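Local coordinates for sister chromatid cohesion protein (Chaetomium thermophilum, PDB 5T8V), which probably loads cohesin onto chromatin as a member of the SCC2/Nipped-B family, this chain being the protein's C-terminal HEAT-repeat part, at residues L712-Y717 with I752-F757; Q11-A16 with I70-F75; E1293-V1298 with Y1383-Y1388. All blocks are in the same frame, centred on the assembly; numbering follows the deposited sequence.

Contact 1. Residues L712-Y717 with I752-F757; sequences LAKDIY and IEEIWF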
loop_
_atom_site.group_PDB
_atom_site.type_symbol
_atom_site.label_atom_id
_atom_site.label_comp_id
_atom_site.label_asym_id
_atom_site.label_seq_id
_atom_site.Cartn_x
_atom_site.Cartn_y
_atom_site.Cartn_z
ATOM N N LEU A 712 -0.658 -15.509 4.134
ATOM C CA LEU A 712 -1.964 -14.966 4.487
ATOM C C LEU A 712 -3.074 -15.959 4.163
ATOM O O LEU A 712 -3.986 -16.174 4.970
ATOM C CB LEU A 712 -2.192 -13.646 3.749
ATOM C CG LEU A 712 -3.579 -13.007 3.872
ATOM C CD1 LEU A 712 -3.883 -12.639 5.313
ATOM C CD2 LEU A 712 -3.679 -11.786 2.972
ATOM N N ALA A 713 -3.006 -16.580 2.983
ATOM C CA ALA A 713 -4.012 -17.565 2.604
ATOM C C ALA A 713 -3.996 -18.766 3.536
ATOM O O ALA A 713 -5.031 -19.411 3.732
ATOM C CB ALA A 713 -3.791 -18.012 1.160
ATOM N N LYS A 714 -2.836 -19.093 4.109
ATOM C CA LYS A 714 -2.778 -20.141 5.123
ATOM C C LYS A 714 -3.544 -19.725 6.372
ATOM O O LYS A 714 -4.428 -20.454 6.847
ATOM C CB LYS A 714 -1.320 -20.459 5.458
ATOM C CG LYS A 714 -1.103 -21.254 6.744
ATOM C CD LYS A 714 0.372 -21.300 7.100
ATOM C CE LYS A 714 0.580 -21.751 8.534
ATOM N NZ LYS A 714 2.014 -21.692 8.929
ATOM N N ASP A 715 -3.219 -18.549 6.918
ATOM C CA ASP A 715 -3.949 -18.059 8.083
ATOM C C ASP A 715 -5.454 -18.081 7.835
ATOM O O ASP A 715 -6.230 -18.528 8.690
ATOM C CB ASP A 715 -3.483 -16.647 8.438
ATOM C CG ASP A 715 -2.038 -16.610 8.909
ATOM O OD1 ASP A 715 -1.590 -17.595 9.536
ATOM O OD2 ASP A 715 -1.351 -15.599 8.651
ATOM N N ILE A 716 -5.885 -17.616 6.661
ATOM C CA ILE A 716 -7.309 -17.612 6.339
ATOM C C ILE A 716 -7.843 -19.036 6.268
ATOM O O ILE A 716 -8.967 -19.317 6.703
ATOM C CB ILE A 716 -7.555 -16.853 5.023
ATOM C CG1 ILE A 716 -7.086 -15.399 5.153
ATOM C CG2 ILE A 716 -9.029 -16.901 4.654
ATOM C CD1 ILE A 716 -6.972 -14.661 3.832
ATOM N N TYR A 717 -7.056 -19.957 5.706
ATOM C CA TYR A 717 -7.481 -21.351 5.655
ATOM C C TYR A 717 -7.775 -21.879 7.051
ATOM O O TYR A 717 -8.765 -22.589 7.259
ATOM C CB TYR A 717 -6.412 -22.206 4.975
ATOM C CG TYR A 717 -6.810 -23.658 4.794
ATOM C CD1 TYR A 717 -6.740 -24.556 5.851
ATOM C CD2 TYR A 717 -7.248 -24.131 3.566
ATOM C CE1 TYR A 717 -7.102 -25.879 5.692
ATOM C CE2 TYR A 717 -7.611 -25.455 3.396
ATOM C CZ TYR A 717 -7.537 -26.324 4.463
ATOM O OH TYR A 717 -7.896 -27.643 4.301
ATOM N N ILE A 752 1.221 -26.943 3.017
ATOM C CA ILE A 752 0.323 -28.050 2.699
ATOM C C ILE A 752 0.476 -29.168 3.723
ATOM O O ILE A 752 -0.509 -29.791 4.136
ATOM C CB ILE A 752 0.579 -28.541 1.263
ATOM C CG1 ILE A 752 0.282 -27.415 0.270
ATOM C CG2 ILE A 752 -0.287 -29.759 0.944
ATOM C CD1 ILE A 752 0.847 -27.645 -1.104
ATOM N N GLU A 753 1.710 -29.439 4.152
ATOM C CA GLU A 753 1.931 -30.415 5.213
ATOM C C GLU A 753 1.235 -29.987 6.495
ATOM O O GLU A 753 0.702 -30.825 7.232
ATOM C CB GLU A 753 3.429 -30.599 5.465
ATOM C CG GLU A 753 4.231 -31.051 4.253
ATOM C CD GLU A 753 5.669 -31.396 4.594
ATOM O OE1 GLU A 753 5.971 -31.582 5.791
ATOM O OE2 GLU A 753 6.499 -31.475 3.664
ATOM N N GLU A 754 1.226 -28.684 6.780
ATOM C CA GLU A 754 0.640 -28.214 8.031
ATOM C C GLU A 754 -0.881 -28.332 8.016
ATOM O O GLU A 754 -1.481 -28.843 8.969
ATOM C CB GLU A 754 1.064 -26.769 8.295
ATOM C CG GLU A 754 0.581 -26.224 9.629
ATOM C CD GLU A 754 1.108 -24.833 9.914
ATOM O OE1 GLU A 754 2.017 -24.379 9.184
ATOM O OE2 GLU A 754 0.613 -24.192 10.864
ATOM N N ILE A 755 -1.524 -27.868 6.941
ATOM C CA ILE A 755 -2.980 -27.763 6.931
ATOM C C ILE A 755 -3.683 -29.056 6.523
ATOM O O ILE A 755 -4.857 -29.244 6.873
ATOM C CB ILE A 755 -3.444 -26.620 6.007
ATOM C CG1 ILE A 755 -3.018 -26.882 4.556
ATOM C CG2 ILE A 755 -2.892 -25.288 6.505
ATOM C CD1 ILE A 755 -3.541 -25.858 3.560
ATOM N N TRP A 756 -3.008 -29.948 5.800
ATOM C CA TRP A 756 -3.606 -31.201 5.351
ATOM C C TRP A 756 -3.076 -32.417 6.095
ATOM O O TRP A 756 -3.862 -33.260 6.540
ATOM C CB TRP A 756 -3.376 -31.389 3.844
ATOM C CG TRP A 756 -4.427 -30.755 2.980
ATOM C CD1 TRP A 756 -5.245 -29.713 3.310
ATOM C CD2 TRP A 756 -4.778 -31.134 1.645
ATOM N NE1 TRP A 756 -6.078 -29.416 2.259
ATOM C CE2 TRP A 756 -5.813 -30.276 1.226
ATOM C CE3 TRP A 756 -4.317 -32.114 0.762
ATOM C CZ2 TRP A 756 -6.393 -30.368 -0.037
ATOM C CZ3 TRP A 756 -4.894 -32.204 -0.491
ATOM C CH2 TRP A 756 -5.922 -31.337 -0.878
ATOM N N PHE A 757 -1.758 -32.535 6.240
ATOM C CA PHE A 757 -1.158 -33.727 6.826
ATOM C C PHE A 757 -0.511 -33.415 8.168
ATOM O O PHE A 757 0.710 -33.534 8.320
ATOM C CB PHE A 757 -0.130 -34.321 5.862
ATOM C CG PHE A 757 -0.644 -34.483 4.461
ATOM C CD1 PHE A 757 -1.565 -35.471 4.158
ATOM C CD2 PHE A 757 -0.208 -33.647 3.447
ATOM C CE1 PHE A 757 -2.040 -35.623 2.872
ATOM C CE2 PHE A 757 -0.680 -33.795 2.158
ATOM C CZ PHE A 757 -1.598 -34.783 1.870
#

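Contact 2. Residues Q11-A16 with I70-F75; sequences QRANVA and IELNCF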
loop_
_atom_site.group_PDB
_atom_site.type_symbol
_atom_site.label_atom_id
_atom_site.label_comp_id
_atom_site.label_asym_id
_atom_site.label_seq_id
_atom_site.Cartn_x
_atom_site.Cartn_y
_atom_site.Cartn_z
ATOM N N GLN A 11 -24.344 52.963 48.790
ATOM C CA GLN A 11 -23.746 52.885 50.116
ATOM C C GLN A 11 -22.452 52.084 50.093
ATOM O O GLN A 11 -21.493 52.431 50.790
ATOM C CB GLN A 11 -24.736 52.274 51.110
ATOM C CG GLN A 11 -26.019 53.074 51.278
ATOM C CD GLN A 11 -27.127 52.614 50.352
ATOM O OE1 GLN A 11 -26.976 51.637 49.621
ATOM N NE2 GLN A 11 -28.253 53.320 50.381
ATOM N N ARG A 12 -22.401 51.007 49.308
ATOM C CA ARG A 12 -21.154 50.256 49.190
ATOM C C ARG A 12 -20.031 51.155 48.694
ATOM O O ARG A 12 -18.914 51.123 49.226
ATOM C CB ARG A 12 -21.331 49.062 48.252
ATOM C CG ARG A 12 -22.491 48.148 48.608
ATOM C CD ARG A 12 -22.190 46.695 48.272
ATOM N NE ARG A 12 -21.491 46.553 46.995
ATOM C CZ ARG A 12 -22.082 46.516 45.805
ATOM N NH1 ARG A 12 -21.347 46.383 44.708
ATOM N NH2 ARG A 12 -23.402 46.616 45.702
ATOM N N ALA A 13 -20.312 51.968 47.673
ATOM C CA ALA A 13 -19.327 52.923 47.182
ATOM C C ALA A 13 -18.853 53.836 48.302
ATOM O O ALA A 13 -17.645 54.026 48.497
ATOM C CB ALA A 13 -19.918 53.741 46.034
ATOM N N ASN A 14 -19.792 54.411 49.060
ATOM C CA ASN A 14 -19.387 55.289 50.156
ATOM C C ASN A 14 -18.513 54.546 51.164
ATOM O O ASN A 14 -17.548 55.111 51.696
ATOM C CB ASN A 14 -20.617 55.879 50.844
ATOM C CG ASN A 14 -20.263 56.994 51.812
ATOM O OD1 ASN A 14 -19.307 56.887 52.579
ATOM N ND2 ASN A 14 -21.032 58.076 51.777
ATOM N N VAL A 15 -18.828 53.277 51.436
ATOM C CA VAL A 15 -18.045 52.499 52.393
ATOM C C VAL A 15 -16.621 52.314 51.883
ATOM O O VAL A 15 -15.649 52.538 52.611
ATOM C CB VAL A 15 -18.724 51.145 52.674
ATOM C CG1 VAL A 15 -17.820 50.242 53.516
ATOM C CG2 VAL A 15 -20.045 51.357 53.389
ATOM N N ALA A 16 -16.477 51.890 50.626
ATOM C CA ALA A 16 -15.142 51.740 50.055
ATOM C C ALA A 16 -14.377 53.056 50.112
ATOM O O ALA A 16 -13.180 53.076 50.426
ATOM C CB ALA A 16 -15.238 51.238 48.616
ATOM N N ILE A 70 -12.407 51.870 42.390
ATOM C CA ILE A 70 -12.521 51.909 40.934
ATOM C C ILE A 70 -13.745 51.127 40.475
ATOM O O ILE A 70 -14.542 51.611 39.662
ATOM C CB ILE A 70 -11.227 51.383 40.280
ATOM C CG1 ILE A 70 -10.125 52.440 40.381
ATOM C CG2 ILE A 70 -11.458 51.012 38.810
ATOM C CD1 ILE A 70 -8.748 51.957 39.953
ATOM N N GLU A 71 -13.921 49.908 40.991
ATOM C CA GLU A 71 -15.023 49.071 40.524
ATOM C C GLU A 71 -16.383 49.647 40.904
ATOM O O GLU A 71 -17.378 49.371 40.223
ATOM C CB GLU A 71 -14.873 47.654 41.071
ATOM C CG GLU A 71 -13.791 46.849 40.373
ATOM C CD GLU A 71 -13.696 45.426 40.887
ATOM O OE1 GLU A 71 -14.364 45.111 41.895
ATOM O OE2 GLU A 71 -12.954 44.623 40.281
ATOM N N LEU A 72 -16.453 50.439 41.972
ATOM C CA LEU A 72 -17.699 51.068 42.391
ATOM C C LEU A 72 -17.835 52.496 41.878
ATOM O O LEU A 72 -18.728 53.223 42.325
ATOM C CB LEU A 72 -17.815 51.045 43.917
ATOM C CG LEU A 72 -17.765 49.659 44.570
ATOM C CD1 LEU A 72 -18.016 49.773 46.062
ATOM C CD2 LEU A 72 -18.766 48.699 43.935
ATOM N N ASN A 73 -16.971 52.913 40.953
ATOM C CA ASN A 73 -17.103 54.200 40.273
ATOM C C ASN A 73 -17.142 55.368 41.256
ATOM O O ASN A 73 -17.826 56.367 41.021
ATOM C CB ASN A 73 -18.346 54.220 39.379
ATOM C CG ASN A 73 -18.303 55.331 38.350
ATOM O OD1 ASN A 73 -17.231 55.724 37.890
ATOM N ND2 ASN A 73 -19.472 55.848 37.985
ATOM N N CYS A 74 -16.413 55.251 42.368
ATOM C CA CYS A 74 -16.246 56.355 43.303
ATOM C C CYS A 74 -14.791 56.770 43.458
ATOM O O CYS A 74 -14.492 57.627 44.298
ATOM C CB CYS A 74 -16.830 55.990 44.677
ATOM S SG CYS A 74 -16.069 54.563 45.475
ATOM N N PHE A 75 -13.880 56.190 42.674
ATOM C CA PHE A 75 -12.483 56.604 42.699
ATOM C C PHE A 75 -12.318 58.071 42.326
ATOM O O PHE A 75 -11.317 58.688 42.706
ATOM C CB PHE A 75 -11.676 55.715 41.749
ATOM C CG PHE A 75 -10.209 56.028 41.714
ATOM C CD1 PHE A 75 -9.437 55.937 42.861
ATOM C CD2 PHE A 75 -9.595 56.390 40.525
ATOM C CE1 PHE A 75 -8.085 56.217 42.827
ATOM C CE2 PHE A 75 -8.242 56.670 40.485
ATOM C CZ PHE A 75 -7.486 56.583 41.635
#

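Contact 3. Residues E1293-V1298 with Y1383-Y1388; sequences EIHSLV and YLRRLY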
loop_
_atom_site.group_PDB
_atom_site.type_symbol
_atom_site.label_atom_id
_atom_site.label_comp_id
_atom_site.label_asym_id
_atom_site.label_seq_id
_atom_site.Cartn_x
_atom_site.Cartn_y
_atom_site.Cartn_z
ATOM N N GLU A 1293 27.270 -1.358 -25.550
ATOM C CA GLU A 1293 26.584 -2.148 -26.568
ATOM C C GLU A 1293 25.801 -1.250 -27.517
ATOM O O GLU A 1293 25.956 -1.331 -28.739
ATOM C CB GLU A 1293 25.650 -3.163 -25.907
ATOM C CG GLU A 1293 26.351 -4.374 -25.314
ATOM C CD GLU A 1293 25.388 -5.321 -24.629
ATOM O OE1 GLU A 1293 24.163 -5.103 -24.739
ATOM O OE2 GLU A 1293 25.856 -6.283 -23.982
ATOM N N ILE A 1294 24.946 -0.388 -26.966
ATOM C CA ILE A 1294 24.134 0.491 -27.803
ATOM C C ILE A 1294 24.999 1.526 -28.508
ATOM O O ILE A 1294 24.689 1.939 -29.632
ATOM C CB ILE A 1294 23.026 1.159 -26.967
ATOM C CG1 ILE A 1294 22.216 2.129 -27.832
ATOM C CG2 ILE A 1294 23.616 1.889 -25.771
ATOM C CD1 ILE A 1294 20.972 2.664 -27.155
ATOM N N HIS A 1295 26.087 1.969 -27.875
ATOM C CA HIS A 1295 26.970 2.936 -28.522
ATOM C C HIS A 1295 27.659 2.316 -29.731
ATOM O O HIS A 1295 27.731 2.930 -30.801
ATOM C CB HIS A 1295 28.002 3.464 -27.524
ATOM C CG HIS A 1295 28.938 4.479 -28.106
ATOM N ND1 HIS A 1295 28.504 5.681 -28.620
ATOM C CD2 HIS A 1295 30.284 4.469 -28.255
ATOM C CE1 HIS A 1295 29.542 6.370 -29.061
ATOM N NE2 HIS A 1295 30.634 5.656 -28.851
ATOM N N SER A 1296 28.176 1.095 -29.578
ATOM C CA SER A 1296 28.760 0.397 -30.717
ATOM C C SER A 1296 27.702 0.064 -31.760
ATOM O O SER A 1296 28.008 0.010 -32.957
ATOM C CB SER A 1296 29.462 -0.877 -30.247
ATOM O OG SER A 1296 30.480 -0.577 -29.306
ATOM N N LEU A 1297 26.459 -0.152 -31.327
ATOM C CA LEU A 1297 25.376 -0.433 -32.263
ATOM C C LEU A 1297 25.090 0.779 -33.141
ATOM O O LEU A 1297 25.121 0.689 -34.373
ATOM C CB LEU A 1297 24.123 -0.857 -31.494
ATOM C CG LEU A 1297 22.834 -1.004 -32.311
ATOM C CD1 LEU A 1297 23.015 -2.003 -33.442
ATOM C CD2 LEU A 1297 21.680 -1.418 -31.409
ATOM N N VAL A 1298 24.809 1.929 -32.521
ATOM C CA VAL A 1298 24.550 3.139 -33.294
ATOM C C VAL A 1298 25.789 3.540 -34.080
ATOM O O VAL A 1298 25.687 4.187 -35.129
ATOM C CB VAL A 1298 24.069 4.282 -32.375
ATOM C CG1 VAL A 1298 22.817 3.864 -31.612
ATOM C CG2 VAL A 1298 25.170 4.710 -31.414
ATOM N N TYR A 1383 16.099 7.688 -32.697
ATOM C CA TYR A 1383 15.245 7.257 -31.596
ATOM C C TYR A 1383 16.069 6.714 -30.436
ATOM O O TYR A 1383 15.722 6.921 -29.269
ATOM C CB TYR A 1383 14.250 6.205 -32.079
ATOM C CG TYR A 1383 13.478 5.554 -30.954
ATOM C CD1 TYR A 1383 12.466 6.237 -30.293
ATOM C CD2 TYR A 1383 13.764 4.257 -30.550
ATOM C CE1 TYR A 1383 11.759 5.647 -29.262
ATOM C CE2 TYR A 1383 13.063 3.657 -29.522
ATOM C CZ TYR A 1383 12.061 4.356 -28.880
ATOM O OH TYR A 1383 11.360 3.763 -27.853
ATOM N N LEU A 1384 17.164 6.010 -30.735
ATOM C CA LEU A 1384 18.023 5.496 -29.673
ATOM C C LEU A 1384 18.852 6.611 -29.049
ATOM O O LEU A 1384 19.004 6.669 -27.823
ATOM C CB LEU A 1384 18.937 4.397 -30.217
ATOM C CG LEU A 1384 18.288 3.107 -30.729
ATOM C CD1 LEU A 1384 19.363 2.098 -31.108
ATOM C CD2 LEU A 1384 17.331 2.509 -29.709
ATOM N N ARG A 1385 19.399 7.504 -29.876
ATOM C CA ARG A 1385 20.212 8.599 -29.356
ATOM C C ARG A 1385 19.418 9.451 -28.375
ATOM O O ARG A 1385 19.955 9.894 -27.353
ATOM C CB ARG A 1385 20.735 9.454 -30.510
ATOM C CG ARG A 1385 21.580 8.689 -31.520
ATOM C CD ARG A 1385 22.984 8.424 -31.007
ATOM N NE ARG A 1385 23.846 9.596 -31.134
ATOM C CZ ARG A 1385 25.149 9.602 -30.866
ATOM N NH1 ARG A 1385 25.850 10.717 -31.015
ATOM N NH2 ARG A 1385 25.753 8.495 -30.452
ATOM N N ARG A 1386 18.137 9.689 -28.664
ATOM C CA ARG A 1386 17.308 10.462 -27.746
ATOM C C ARG A 1386 16.732 9.597 -26.631
ATOM O O ARG A 1386 16.453 10.107 -25.541
ATOM C CB ARG A 1386 16.176 11.152 -28.509
ATOM C CG ARG A 1386 15.275 12.006 -27.625
ATOM C CD ARG A 1386 15.077 13.406 -28.189
ATOM N NE ARG A 1386 14.438 14.294 -27.221
ATOM C CZ ARG A 1386 14.210 15.589 -27.422
ATOM N NH1 ARG A 1386 14.568 16.165 -28.562
ATOM N NH2 ARG A 1386 13.624 16.312 -26.477
ATOM N N LEU A 1387 16.556 8.298 -26.877
ATOM C CA LEU A 1387 15.978 7.415 -25.870
ATOM C C LEU A 1387 16.935 7.139 -24.719
ATOM O O LEU A 1387 16.493 6.673 -23.662
ATOM C CB LEU A 1387 15.551 6.093 -26.515
ATOM C CG LEU A 1387 15.038 4.999 -25.573
ATOM C CD1 LEU A 1387 13.815 5.477 -24.808
ATOM C CD2 LEU A 1387 14.720 3.732 -26.344
ATOM N N TYR A 1388 18.227 7.411 -24.894
ATOM C CA TYR A 1388 19.209 7.169 -23.844
ATOM C C TYR A 1388 19.997 8.437 -23.541
ATOM O O TYR A 1388 19.671 9.165 -22.596
ATOM C CB TYR A 1388 20.150 6.031 -24.248
ATOM C CG TYR A 1388 19.490 4.669 -24.243
ATOM C CD1 TYR A 1388 18.768 4.220 -25.343
ATOM C CD2 TYR A 1388 19.587 3.832 -23.140
ATOM C CE1 TYR A 1388 18.163 2.976 -25.342
ATOM C CE2 TYR A 1388 18.986 2.587 -23.130
ATOM C CZ TYR A 1388 18.275 2.164 -24.234
ATOM O OH TYR A 1388 17.673 0.925 -24.230
#

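Contact 1. Residues L712-Y717 with I752-F757
In the HEAT-repeat solenoid of the Scc2 C-terminal fragment, Lys-714 and Tyr-717 of helix 703-719 reach across to Glu-754, Ile-755 and Trp-756 near the end of helix 742-755. The Tyr-717 ring carries the apolar part. Ile-755 CD1 stands 3.9 Å from the centroid of the Tyr-717 ring and only 1° off its normal, a CH-pi contact over the middle of one face. Because chi1 of Ile-755 is 62°, CG1 lies between the backbone N and the carbonyl carbon, and CD1 is carried over the ring while CB sits over the same face toward one side, 3.7 Å from Tyr-717 CE1. Helix 723-735, which follows helix 703-719 in the chain, packs against both segments: Ile-729 meets Ala-713, and Leu-733 meets Ile-755. Arg-726 of that helix adds a cation-pi contact with Tyr-717 and a hydrogen bond to its carbonyl oxygen. At the far end of the ring Trp-756 NE1 donates a weak hydrogen bond to Tyr-717 OH (3.3 Å, bent to 126°), and the hydroxyl sits at the indole edge, near its plane. The polar part belongs to Lys-714, whose extended chain crosses that of Glu-754 at about a right angle. In a salt bridge Lys-714 NZ meets Glu-754 OE1 on its syn side at 2.7 Å, tilted from the carboxylate plane, although the glutamate is poorly ordered; its carboxylate probably offsets the nearby like charge of Lys-711.

Contact 2. Residues Q11-A16 with I70-F75
Leu-72 leans on Arg-12, Ala-13 and Ala-16 of helix 9-36 just where helix 56-71 ends in a Schellman motif. Asn-73, with positive phi, is the C-prime residue: its N bonds to Ile-70 O, and Cys-74 N returns to Thr-69 O, so that the chain turns with Leu-72 and Cys-74 both directed at the neighbouring helix. From the base outward, Leu-72 CB meets Ala-13 CB at 4.0 Å, the small alanine letting the backbones come as near as 5.4 Å between the CA atoms of Ala-13 and Leu-72. With CG anti to the carbonyl carbon (chi1 -58°), the two methyls then part. CD1 lies against the helix backbone, 3.6 Å from Ala-13 N and equally far from Arg-12 O, and also touches Ala-16 CB at 4.0 Å, one turn from Arg-12. CD2 turns toward Arg-12, whose bent chain crosses the leucine at about a right angle; Arg-12 NH2 has a weak hydrogen bond to Leu-7 O. Two residues on, Cys-74 SG packs on Ala-13 CB, while Leu-72 CD2 finishes against the guanidinium, 3.6 Å from Arg-12 NH1.

Contact 3. Residues E1293-V1298 with Y1383-Y1388
Helix segments 1293-1298 and 1383-1387 run nearly antiparallel, at 150° with a closest axis approach of 10.9 Å, and Val-1298 and Leu-1384 have the nearest CA atoms. Leu-1384 fills the middle of the seam. Its CD1 meets both Val-1298 CG1, at 3.9 Å, and Leu-1297 CD2, at 4.2 Å, while its CB meets Ile-1294 CD1. Ile-1294 holds CG1 anti to its backbone N (chi1 177°) and stretches onward from there, which brings CD1 over one face of the Tyr-1388 ring, nearest the CD1 and CE1 side. Replacing Tyr-1388 by alanine would probably leave Ile-1294 CD1 without the flat surface it rests on and open a gap beside Tyr-1288, which the tyrosine side chain also touches. The bent chain of Arg-1385 brings NH2 within 3.9 Å of Val-1298 CG2, the two side chains crossing obliquely. His-1295 presents its imidazole edge to the edge of that guanidinium, with ND1 4.3 Å from Arg-1385 NH2 and no hydrogen bond between them; Arg-1385 also touches Glu-1302. Helix 1243-1254 backs segment 1293-1298, with Val-1253 against Leu-1297 and Arg-1245 salt-bridged to Glu-1293. Two helices consecutive in the modelled chain, packed through a largely apolar seam, are consistent with the antiparallel helix pairs of an alpha-solenoid.

The three contacts follow one another along the chain, contact 2 closing first, then contact 1, then contact 3, and none touches another. Contact 2, near the N-terminal end, lies far out, its centre about 72 Å from the centre of the chain, whereas the centres of contacts 1 and 3 are about 25 Å and about 37 Å from it. Centre to centre, contact 2 is about 88 Å from contact 1 and about 97 Å from contact 3; contacts 1 and 3 are about 51 Å apart, with nearest atoms about 37 Å from each other. They therefore sample separate places along an elongated, predominantly helical solenoid, each joining helices local to its own region.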